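Thiosulfate reductase (Thermus thermophilus, PDB 2VPZ) probably acts as a molybdopterin-dependent oxidoreductase, carrying a 4Fe-4S cluster and two bound molybdopterin guanosine dinucleotides. Local coordinates at residues R451-L456 and P469-M474. Numbering follows the deposited sequence.
Sequences RTKEAL and PQEHVM. With MGD (2-amino-5,6-dimercapto-7-methyl-3,7,8a,9-tetrahydro-8-oxa-1,3,9,10-tetraaza-anthracen-4-one guanosine dinucleotide), chain H.
A salt bridge between Lys453 and Glu471 joins helix 449-457 to the loop that follows strand 462-466 in the parallel sheet of the molybdopterin oxidoreductase fold. The helix precedes this strand and the loop lies past the C-terminal end of the strand, where one molybdopterin guanosine dinucleotide (MGD) is bound. Lys453 NZ donates to Glu471 OE1 at 3.2 Å, reaching the syn side of that oxygen but 29° out of the carboxylate plane. The backbones stay well apart, the CA atoms of Lys453 and His472 being 9.1 Å from each other, and two long side chains span the distance. Lys453 runs extended beyond CG, while Glu471 holds CG anti to its own nitrogen (chi1 -178°) and stretches out to meet it, the two chains crossing at about a right angle. Both ends have a second partner: Tyr718 OH is hydrogen-bonded to Glu471 OE2 and only weakly to Lys453 NZ, and Phe443 of helix 442-445 takes a cation-pi contact from the lysine. A methionine in place of Lys453 would probably leave Glu471 OE1 without its charged mate and the carboxylate held chiefly through Tyr718. The residues flanking Glu471 belong to the cofactor pocket. Gln470, bent at chi2 (-116°), brings OE1 to 3.5 Å from O2' of the MGD ribose. His472 presents its ring edge to the same sugar, with Val473 CG2 lying 3.5 Å above one ring face, displaced from the centre, and NE2 standing 3.6 Å from MGD O3', which lies near the imidazole plane.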
ATOM      1  N   ARG A 451       6.114  14.333 -53.939  1.00 39.52           N
ATOM      2  CA  ARG A 451       7.130  13.893 -54.909  1.00 40.54           C
ATOM      3  C   ARG A 451       6.832  12.441 -55.417  1.00 40.50           C
ATOM      4  O   ARG A 451       6.969  12.171 -56.596  1.00 41.51           O
ATOM      5  CB  ARG A 451       8.577  13.986 -54.358  1.00 40.50           C
ATOM      6  CG  ARG A 451       9.678  13.680 -55.415  1.00 40.62           C
ATOM      7  CD  ARG A 451      11.102  13.454 -54.828  1.00 42.24           C
ATOM      8  NE  ARG A 451      11.187  12.369 -53.841  1.00 43.94           N
ATOM      9  CZ  ARG A 451      12.293  11.954 -53.218  1.00 45.04           C
ATOM     10  NH1 ARG A 451      13.464  12.519 -53.460  1.00 45.10           N
ATOM     11  NH2 ARG A 451      12.228  10.964 -52.332  1.00 45.26           N
ATOM     12  N   THR A 452       6.423  11.527 -54.540  1.00 40.95           N
ATOM     13  CA  THR A 452       6.078  10.165 -54.955  1.00 40.90           C
ATOM     14  C   THR A 452       4.860  10.128 -55.947  1.00 41.81           C
ATOM     15  O   THR A 452       4.798   9.293 -56.854  1.00 42.50           O
ATOM     16  CB  THR A 452       5.787   9.231 -53.719  1.00 41.48           C
ATOM     17  OG1 THR A 452       6.856   9.294 -52.791  1.00 42.16           O
ATOM     18  CG2 THR A 452       5.538   7.781 -54.174  1.00 39.72           C
ATOM     19  N   LYS A 453       3.902  11.045 -55.782  1.00 42.57           N
ATOM     20  CA  LYS A 453       2.690  11.142 -56.630  1.00 45.24           C
ATOM     21  C   LYS A 453       2.988  11.716 -58.039  1.00 46.60           C
ATOM     22  O   LYS A 453       2.344  11.363 -59.042  1.00 46.27           O
ATOM     23  CB  LYS A 453       1.579  11.932 -55.919  1.00 44.64           C
ATOM     24  CG  LYS A 453       1.231  11.397 -54.522  1.00 45.47           C
ATOM     25  CD  LYS A 453      -0.084  11.977 -53.994  1.00 45.74           C
ATOM     26  CE  LYS A 453      -0.638  11.213 -52.767  1.00 45.02           C
ATOM     27  NZ  LYS A 453      -1.472  12.079 -51.859  1.00 41.25           N
ATOM     28  N   GLU A 454       3.964  12.620 -58.093  1.00 47.54           N
ATOM     29  CA  GLU A 454       4.455  13.197 -59.346  1.00 49.25           C
ATOM     30  C   GLU A 454       5.071  11.998 -60.125  1.00 48.82           C
ATOM     31  O   GLU A 454       4.797  11.787 -61.313  1.00 48.18           O
ATOM     32  CB  GLU A 454       5.563  14.211 -59.057  1.00 51.62           C
ATOM     33  CG  GLU A 454       5.322  15.645 -59.509  1.00 56.56           C
ATOM     34  CD  GLU A 454       6.622  16.389 -59.876  1.00 60.48           C
ATOM     35  OE1 GLU A 454       6.995  16.384 -61.080  1.00 62.39           O
ATOM     36  OE2 GLU A 454       7.271  16.953 -58.947  1.00 61.06           O
ATOM     37  N   ALA A 455       5.917  11.231 -59.433  1.00 48.79           N
ATOM     38  CA  ALA A 455       6.584  10.065 -60.009  1.00 48.43           C
ATOM     39  C   ALA A 455       5.604   8.981 -60.517  1.00 48.41           C
ATOM     40  O   ALA A 455       5.869   8.347 -61.532  1.00 48.31           O
ATOM     41  CB  ALA A 455       7.627   9.469 -59.016  1.00 47.42           C
ATOM     42  N   LEU A 456       4.482   8.741 -59.849  1.00 48.47           N
ATOM     43  CA  LEU A 456       3.540   7.749 -60.386  1.00 49.92           C
ATOM     44  C   LEU A 456       2.874   8.337 -61.656  1.00 50.87           C
ATOM     45  O   LEU A 456       2.547   7.604 -62.596  1.00 51.65           O
ATOM     46  CB  LEU A 456       2.452   7.302 -59.373  1.00 47.41           C
ATOM     47  CG  LEU A 456       2.894   6.837 -57.975  1.00 46.42           C
ATOM     48  CD1 LEU A 456       1.673   6.456 -57.097  1.00 45.02           C
ATOM     49  CD2 LEU A 456       3.886   5.661 -58.078  1.00 44.58           C
ATOM     50  N   PRO A 469      -7.668  -2.046 -49.891  1.00 38.34           N
ATOM     51  CA  PRO A 469      -7.665  -0.933 -50.844  1.00 38.48           C
ATOM     52  C   PRO A 469      -7.146   0.341 -50.165  1.00 39.29           C
ATOM     53  O   PRO A 469      -7.921   1.224 -49.792  1.00 40.76           O
ATOM     54  CB  PRO A 469      -9.122  -0.803 -51.283  1.00 38.40           C
ATOM     55  CG  PRO A 469      -9.919  -1.377 -50.138  1.00 38.58           C
ATOM     56  CD  PRO A 469      -9.037  -2.481 -49.557  1.00 38.94           C
ATOM     57  N   GLN A 470      -5.822   0.399 -49.997  1.00 38.68           N
ATOM     58  CA  GLN A 470      -5.121   1.534 -49.373  1.00 39.85           C
ATOM     59  C   GLN A 470      -5.080   2.761 -50.297  1.00 40.70           C
ATOM     60  O   GLN A 470      -5.483   2.661 -51.448  1.00 41.69           O
ATOM     61  CB  GLN A 470      -3.718   1.114 -49.034  1.00 38.76           C
ATOM     62  CG  GLN A 470      -3.608   0.005 -48.037  1.00 37.77           C
ATOM     63  CD  GLN A 470      -2.923   0.475 -46.770  1.00 36.40           C
ATOM     64  OE1 GLN A 470      -2.721  -0.279 -45.814  1.00 34.90           O
ATOM     65  NE2 GLN A 470      -2.555   1.762 -46.773  1.00 33.80           N
ATOM     66  N   GLU A 471      -4.552   3.888 -49.830  1.00 39.65           N
ATOM     67  CA  GLU A 471      -4.501   5.055 -50.711  1.00 40.48           C
ATOM     68  C   GLU A 471      -3.500   4.940 -51.886  1.00 42.10           C
ATOM     69  O   GLU A 471      -3.706   5.576 -52.926  1.00 42.58           O
ATOM     70  CB  GLU A 471      -4.224   6.381 -49.962  1.00 38.97           C
ATOM     71  CG  GLU A 471      -4.234   7.566 -50.923  1.00 37.86           C
ATOM     72  CD  GLU A 471      -3.525   8.789 -50.387  1.00 38.56           C
ATOM     73  OE1 GLU A 471      -3.572   9.849 -51.058  1.00 38.53           O
ATOM     74  OE2 GLU A 471      -2.915   8.682 -49.302  1.00 36.27           O
ATOM     75  N   HIS A 472      -2.436   4.155 -51.770  1.00 41.94           N
ATOM     76  CA  HIS A 472      -1.451   4.002 -52.878  1.00 40.83           C
ATOM     77  C   HIS A 472      -1.716   2.780 -53.812  1.00 40.72           C
ATOM     78  O   HIS A 472      -1.032   2.623 -54.806  1.00 43.12           O
ATOM     79  CB  HIS A 472      -0.022   3.798 -52.389  1.00 39.17           C
ATOM     80  CG  HIS A 472       0.255   2.440 -51.887  1.00 36.98           C
ATOM     81  ND1 HIS A 472       0.818   1.459 -52.627  1.00 36.59           N
ATOM     82  CD2 HIS A 472      -0.127   1.862 -50.752  1.00 35.87           C
ATOM     83  CE1 HIS A 472       0.779   0.322 -51.970  1.00 35.68           C
ATOM     84  NE2 HIS A 472       0.206   0.543 -50.812  1.00 34.79           N
ATOM     85  N   VAL A 473      -2.646   1.896 -53.456  1.00 40.62           N
ATOM     86  CA  VAL A 473      -2.987   0.737 -54.290  1.00 38.97           C
ATOM     87  C   VAL A 473      -3.989   1.200 -55.389  1.00 40.41           C
ATOM     88  O   VAL A 473      -3.968   0.713 -56.537  1.00 42.17           O
ATOM     89  CB  VAL A 473      -3.643  -0.445 -53.458  1.00 37.82           C
ATOM     90  CG1 VAL A 473      -4.121  -1.577 -54.380  1.00 37.04           C
ATOM     91  CG2 VAL A 473      -2.647  -0.979 -52.398  1.00 34.54           C
ATOM     92  N   MET A 474      -4.843   2.153 -55.037  1.00 41.25           N
ATOM     93  CA  MET A 474      -5.836   2.714 -55.939  1.00 41.62           C
ATOM     94  C   MET A 474      -5.303   3.824 -56.882  1.00 42.18           C
ATOM     95  O   MET A 474      -6.057   4.656 -57.387  1.00 42.57           O
ATOM     96  CB  MET A 474      -7.093   3.178 -55.167  1.00 43.11           C
ATOM     97  CG  MET A 474      -7.612   2.183 -54.103  1.00 44.08           C
ATOM     98  SD  MET A 474      -7.915   0.506 -54.759  1.00 46.51           S
ATOM     99  CE  MET A 474      -9.341   0.811 -55.888  1.00 46.52           C
TER
HETATM  100  PB  MGD H1765       2.999  -0.972 -43.717  1.00 36.68           P
HETATM  101  O1B MGD H1765       2.427   0.382 -43.428  1.00 34.60           O
HETATM  102  O2B MGD H1765       2.583  -2.142 -42.879  1.00 34.50           O
HETATM  103  O3B MGD H1765       4.584  -0.689 -43.824  1.00 31.19           O
HETATM  104  O3A MGD H1765       7.028  -0.186 -44.086  1.00 28.85           O
HETATM  105  PA  MGD H1765       5.871  -1.077 -44.731  1.00 31.64           P
HETATM  106  O1A MGD H1765       5.978  -2.579 -44.527  1.00 29.82           O
HETATM  107  O2A MGD H1765       5.652  -0.520 -46.093  1.00 31.57           O
HETATM  108  O5' MGD H1765       2.644  -1.385 -45.187  1.00 35.59           O
HETATM  109  C5' MGD H1765       2.363  -2.739 -45.544  1.00 39.01           C
HETATM  110  C4' MGD H1765       1.624  -2.684 -46.881  1.00 40.29           C
HETATM  111  O4' MGD H1765       1.620  -4.061 -47.242  1.00 41.49           O
HETATM  112  C3' MGD H1765       0.180  -2.263 -46.813  1.00 41.88           C
HETATM  113  O3' MGD H1765      -0.146  -1.777 -48.122  1.00 41.72           O
HETATM  114  C2' MGD H1765      -0.523  -3.596 -46.511  1.00 42.66           C
HETATM  115  O2' MGD H1765      -1.858  -3.475 -46.928  1.00 45.60           O
HETATM  116  C1' MGD H1765       0.267  -4.603 -47.350  1.00 43.21           C
HETATM  117  N9  MGD H1765       0.251  -6.062 -46.957  1.00 41.66           N
HETATM  118  C8  MGD H1765       0.191  -6.552 -45.717  1.00 42.13           C
HETATM  119  N7  MGD H1765       0.235  -7.903 -45.669  1.00 41.18           N
HETATM  120  C5  MGD H1765       0.383  -8.342 -46.938  1.00 41.56           C
HETATM  121  C6  MGD H1765       0.560  -9.682 -47.656  1.00 40.39           C
HETATM  122  O6  MGD H1765       0.532 -10.805 -47.039  1.00 37.09           O
HETATM  123  N1  MGD H1765       0.712  -9.613 -49.020  1.00 39.81           N
HETATM  124  C2  MGD H1765       0.716  -8.449 -49.741  1.00 40.45           C
HETATM  125  N2  MGD H1765       0.863  -8.406 -51.101  1.00 40.33           N
HETATM  126  N3  MGD H1765       0.587  -7.268 -49.121  1.00 41.69           N
HETATM  127  C4  MGD H1765       0.400  -7.109 -47.769  1.00 41.31           C
HETATM  128  C10 MGD H1765       7.832  -0.654 -42.960  1.00 30.87           C
HETATM  129  C11 MGD H1765       8.974   0.293 -42.804  1.00 32.27           C
HETATM  130  O11 MGD H1765       8.411   1.601 -42.916  1.00 34.53           O
HETATM  131  C12 MGD H1765       9.805   0.173 -41.581  1.00 34.05           C
HETATM  132  S12 MGD H1765      10.433  -1.332 -41.053  1.00 31.04           S
HETATM  133  C13 MGD H1765      10.175   1.237 -40.867  1.00 34.68           C
HETATM  134  S13 MGD H1765      11.059   1.225 -39.458  1.00 32.93           S
HETATM  135  C14 MGD H1765       9.918   2.606 -41.189  1.00 36.21           C
HETATM  136  N15 MGD H1765       9.000   3.173 -40.161  1.00 39.49           N
HETATM  137  C16 MGD H1765       8.505   4.414 -40.486  1.00 41.52           C
HETATM  138  C17 MGD H1765       8.068   5.460 -39.557  1.00 40.56           C
HETATM  139  O17 MGD H1765       8.075   5.255 -38.307  1.00 41.77           O
HETATM  140  N18 MGD H1765       7.681   6.630 -40.067  1.00 41.55           N
HETATM  141  C19 MGD H1765       7.665   6.894 -41.388  1.00 41.42           C
HETATM  142  N19 MGD H1765       7.197   8.080 -41.885  1.00 40.69           N
HETATM  143  N20 MGD H1765       8.084   5.984 -42.269  1.00 41.12           N
HETATM  144  C21 MGD H1765       8.477   4.764 -41.918  1.00 40.59           C
HETATM  145  N22 MGD H1765       8.820   3.866 -42.849  1.00 38.99           N
HETATM  146  C23 MGD H1765       9.393   2.590 -42.592  1.00 35.78           C